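Local structure of conserved hypothetical protein (Bacteroides thetaiotaomicron, 2FB0) at residues 6-11 against 54-59. The protein is of unknown function but, as a member of the antibiotic biosynthesis monooxygenase family with a dimeric alpha-beta barrel type of fold, may be an oxidoreductase. Sequence-based numbering, arbitrary orientation.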
ATOM      1  N   ARG A   6       0.991  -9.563  -6.364  1.00 22.66           N
ATOM      2  CA  ARG A   6       0.995  -8.393  -5.498  1.00 22.31           C
ATOM      3  C   ARG A   6       0.343  -8.761  -4.160  1.00 22.18           C
ATOM      4  O   ARG A   6      -0.776  -9.280  -4.133  1.00 22.18           O
ATOM      5  CB  ARG A   6       0.247  -7.225  -6.165  1.00 21.72           C
ATOM      6  CG  ARG A   6      -0.086  -6.030  -5.237  1.00 20.96           C
ATOM      7  CD  ARG A   6       1.160  -5.342  -4.630  1.00 20.16           C
ATOM      8  NE  ARG A   6       2.220  -5.133  -5.622  1.00 20.76           N
ATOM      9  CZ  ARG A   6       2.210  -4.154  -6.529  1.00 22.22           C
ATOM     10  NH1 ARG A   6       1.212  -3.266  -6.550  1.00 20.03           N
ATOM     11  NH2 ARG A   6       3.218  -4.040  -7.401  1.00 21.58           N
ATOM     12  N   LEU A   7       1.044  -8.491  -3.060  1.00 22.05           N
ATOM     13  CA  LEU A   7       0.439  -8.594  -1.723  1.00 22.02           C
ATOM     14  C   LEU A   7       0.270  -7.221  -1.107  1.00 21.65           C
ATOM     15  O   LEU A   7       1.167  -6.379  -1.199  1.00 21.62           O
ATOM     16  CB  LEU A   7       1.269  -9.479  -0.777  1.00 22.00           C
ATOM     17  CG  LEU A   7       1.657 -10.906  -1.199  1.00 22.77           C
ATOM     18  CD1 LEU A   7       2.341 -11.618  -0.043  1.00 23.43           C
ATOM     19  CD2 LEU A   7       0.438 -11.690  -1.614  1.00 23.31           C
ATOM     20  N   ASN A   8      -0.900  -7.002  -0.513  1.00 20.77           N
ATOM     21  CA  ASN A   8      -1.156  -5.883   0.374  1.00 21.00           C
ATOM     22  C   ASN A   8      -1.469  -6.458   1.757  1.00 21.27           C
ATOM     23  O   ASN A   8      -2.497  -7.116   1.945  1.00 20.33           O
ATOM     24  CB  ASN A   8      -2.353  -5.052  -0.102  1.00 20.17           C
ATOM     25  CG  ASN A   8      -2.110  -4.325  -1.445  1.00 21.25           C
ATOM     26  OD1 ASN A   8      -0.973  -4.234  -1.950  1.00 22.68           O
ATOM     27  ND2 ASN A   8      -3.183  -3.815  -2.021  1.00 16.58           N
ATOM     28  N   VAL A   9      -0.586  -6.206   2.717  1.00 21.70           N
ATOM     29  CA  VAL A   9      -0.722  -6.780   4.054  1.00 22.13           C
ATOM     30  C   VAL A   9      -0.975  -5.639   5.026  1.00 22.16           C
ATOM     31  O   VAL A   9      -0.088  -4.827   5.284  1.00 21.90           O
ATOM     32  CB  VAL A   9       0.530  -7.591   4.455  1.00 22.72           C
ATOM     33  CG1 VAL A   9       0.348  -8.217   5.851  1.00 22.11           C
ATOM     34  CG2 VAL A   9       0.825  -8.701   3.416  1.00 21.25           C
ATOM     35  N   PHE A  10      -2.209  -5.553   5.509  1.00 22.02           N
ATOM     36  CA  PHE A  10      -2.627  -4.467   6.391  1.00 23.44           C
ATOM     37  C   PHE A  10      -2.410  -4.883   7.830  1.00 23.70           C
ATOM     38  O   PHE A  10      -2.699  -6.016   8.199  1.00 24.13           O
ATOM     39  CB  PHE A  10      -4.082  -4.091   6.127  1.00 23.34           C
ATOM     40  CG  PHE A  10      -4.337  -3.696   4.694  1.00 24.32           C
ATOM     41  CD1 PHE A  10      -4.080  -2.400   4.265  1.00 24.44           C
ATOM     42  CD2 PHE A  10      -4.801  -4.631   3.776  1.00 25.29           C
ATOM     43  CE1 PHE A  10      -4.291  -2.035   2.939  1.00 26.14           C
ATOM     44  CE2 PHE A  10      -5.020  -4.276   2.435  1.00 26.41           C
ATOM     45  CZ  PHE A  10      -4.759  -2.967   2.022  1.00 24.68           C
ATOM     46  N   VAL A  11      -1.857  -3.967   8.617  1.00 24.24           N
ATOM     47  CA  VAL A  11      -1.503  -4.233  10.008  1.00 24.36           C
ATOM     48  C   VAL A  11      -2.157  -3.180  10.901  1.00 25.23           C
ATOM     49  O   VAL A  11      -2.013  -1.965  10.664  1.00 24.77           O
ATOM     50  CB  VAL A  11       0.032  -4.240  10.240  1.00 24.15           C
ATOM     51  CG1 VAL A  11       0.371  -4.630  11.690  1.00 23.39           C
ATOM     52  CG2 VAL A  11       0.754  -5.187   9.261  1.00 22.29           C
HETATM   53  N   MSE A  54       0.917  -0.784   6.440  1.00 24.98           N
HETATM   54  CA  MSE A  54       0.755  -1.851   5.474  1.00 26.91           C
HETATM   55  C   MSE A  54       2.078  -2.260   4.876  1.00 25.61           C
HETATM   56  O   MSE A  54       3.039  -1.485   4.865  1.00 26.35           O
HETATM   57  CB  MSE A  54      -0.269  -1.491   4.382  1.00 26.34           C
HETATM   58  CG  MSE A  54       0.121  -0.333   3.465  1.00 27.75           C
HETATM   59 SE   MSE A  54      -1.036  -0.295   1.882  0.70 34.71          SE
HETATM   60  CE  MSE A  54      -0.399  -2.049   1.209  1.00 21.78           C
ATOM     61  N   ILE A  55       2.130  -3.507   4.430  1.00 24.93           N
ATOM     62  CA  ILE A  55       3.286  -4.032   3.734  1.00 24.54           C
ATOM     63  C   ILE A  55       2.827  -4.297   2.309  1.00 24.71           C
ATOM     64  O   ILE A  55       1.820  -4.974   2.085  1.00 24.32           O
ATOM     65  CB  ILE A  55       3.837  -5.326   4.383  1.00 24.90           C
ATOM     66  CG1 ILE A  55       4.164  -5.098   5.871  1.00 24.39           C
ATOM     67  CG2 ILE A  55       5.112  -5.767   3.668  1.00 22.81           C
ATOM     68  CD1 ILE A  55       4.555  -6.392   6.635  1.00 24.70           C
ATOM     69  N   CYS A  56       3.529  -3.693   1.357  1.00 24.54           N
ATOM     70  CA  CYS A  56       3.263  -3.893  -0.057  1.00 24.21           C
ATOM     71  C   CYS A  56       4.389  -4.737  -0.640  1.00 23.67           C
ATOM     72  O   CYS A  56       5.562  -4.429  -0.443  1.00 24.08           O
ATOM     73  CB  CYS A  56       3.193  -2.545  -0.779  1.00 24.49           C
ATOM     74  SG  CYS A  56       2.482  -2.687  -2.432  1.00 25.63           S
ATOM     75  N   GLU A  57       4.038  -5.809  -1.343  1.00 23.00           N
ATOM     76  CA  GLU A  57       5.038  -6.735  -1.854  1.00 23.00           C
ATOM     77  C   GLU A  57       4.722  -7.085  -3.284  1.00 22.85           C
ATOM     78  O   GLU A  57       3.565  -7.149  -3.659  1.00 22.72           O
ATOM     79  CB  GLU A  57       5.053  -8.030  -1.032  1.00 23.24           C
ATOM     80  CG  GLU A  57       4.994  -7.777   0.459  1.00 23.40           C
ATOM     81  CD  GLU A  57       4.820  -9.028   1.285  1.00 25.10           C
ATOM     82  OE1 GLU A  57       5.206 -10.126   0.839  1.00 24.72           O
ATOM     83  OE2 GLU A  57       4.303  -8.888   2.410  1.00 25.00           O
ATOM     84  N   THR A  58       5.765  -7.337  -4.072  1.00 22.28           N
ATOM     85  CA  THR A  58       5.590  -7.942  -5.380  1.00 21.99           C
ATOM     86  C   THR A  58       6.529  -9.130  -5.501  1.00 22.67           C
ATOM     87  O   THR A  58       7.735  -9.012  -5.261  1.00 22.22           O
ATOM     88  CB  THR A  58       5.861  -6.943  -6.513  1.00 21.67           C
ATOM     89  OG1 THR A  58       5.102  -5.761  -6.270  1.00 21.26           O
ATOM     90  CG2 THR A  58       5.481  -7.536  -7.886  1.00 21.07           C
ATOM     91  N   TRP A  59       5.954 -10.268  -5.874  1.00 23.62           N
ATOM     92  CA  TRP A  59       6.680 -11.520  -6.001  1.00 24.38           C
ATOM     93  C   TRP A  59       6.665 -11.957  -7.448  1.00 25.08           C
ATOM     94  O   TRP A  59       5.663 -11.781  -8.143  1.00 24.68           O
ATOM     95  CB  TRP A  59       6.094 -12.596  -5.068  1.00 24.07           C
ATOM     96  CG  TRP A  59       6.400 -12.220  -3.657  1.00 25.06           C
ATOM     97  CD1 TRP A  59       5.602 -11.506  -2.801  1.00 24.19           C
ATOM     98  CD2 TRP A  59       7.633 -12.435  -2.972  1.00 24.37           C
ATOM     99  NE1 TRP A  59       6.266 -11.284  -1.612  1.00 24.17           N
ATOM    100  CE2 TRP A  59       7.513 -11.845  -1.695  1.00 24.68           C
ATOM    101  CE3 TRP A  59       8.834 -13.080  -3.314  1.00 25.32           C
ATOM    102  CZ2 TRP A  59       8.541 -11.892  -0.753  1.00 24.35           C
ATOM    103  CZ3 TRP A  59       9.854 -13.122  -2.378  1.00 24.33           C
ATOM    104  CH2 TRP A  59       9.703 -12.524  -1.116  1.00 25.03           C
TER
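Val9 and Leu7 stand as two bumps on one strand, and the Glu57 carboxylate lies alongside, opposite the notch between them, one oxygen against each. Val9 CG2 rests against Glu57 OE2 at 3.6 Å, while Leu7 CD1 leans on Glu57 OE1. With CG beside the backbone N (chi1 -44°), the extended Glu57 chain leans toward Ile55, and the Trp59 indole reaches over to it. Trp59 NE1 donates a hydrogen bond to Glu57 OE1 at 2.9 Å, nearly straight at 171°. It lies close to the indole plane and uses the anti lone pair of that oxygen. Directly across from Val9 in a hydrogen-bonded pair, Ile55 packs its CB on Val9 CB at 4.0 Å. A bound acetate lies close to the Glu57 side chain, so this face may line a pocket. The strands are central neighbours in the four-stranded antiparallel sheet of a ferredoxin-like subunit, as in dimeric alpha-beta barrel proteins; Leu7 N and Glu57 O, and Val9 N and Ile55 O, are among their backbone bonds. On the other face, Met54 bends at chi3 (-64°) and lays its methyl CE 3.8 Å from Asn8 CB, with SE against Phe10 CE1 in an oblique Met-aromatic contact. Cys56 SG rests across the seam where Asn8 OD1 and Arg6 CD meet, 3.7 Å from the latter. Arg6, folded back at chi2 and chi3, presents its guanidinium edge to Thr58: NE (3.0 Å) and NH2 (2.8 Å) both bond to Thr58 OG1, near the guanidinium plane. Here the sheet meets the second subunit, whose Glu90 forms a salt bridge with Arg6 NH2, and Asn8 ND2 hydrogen-bonds to Asn8 OD1 of that subunit.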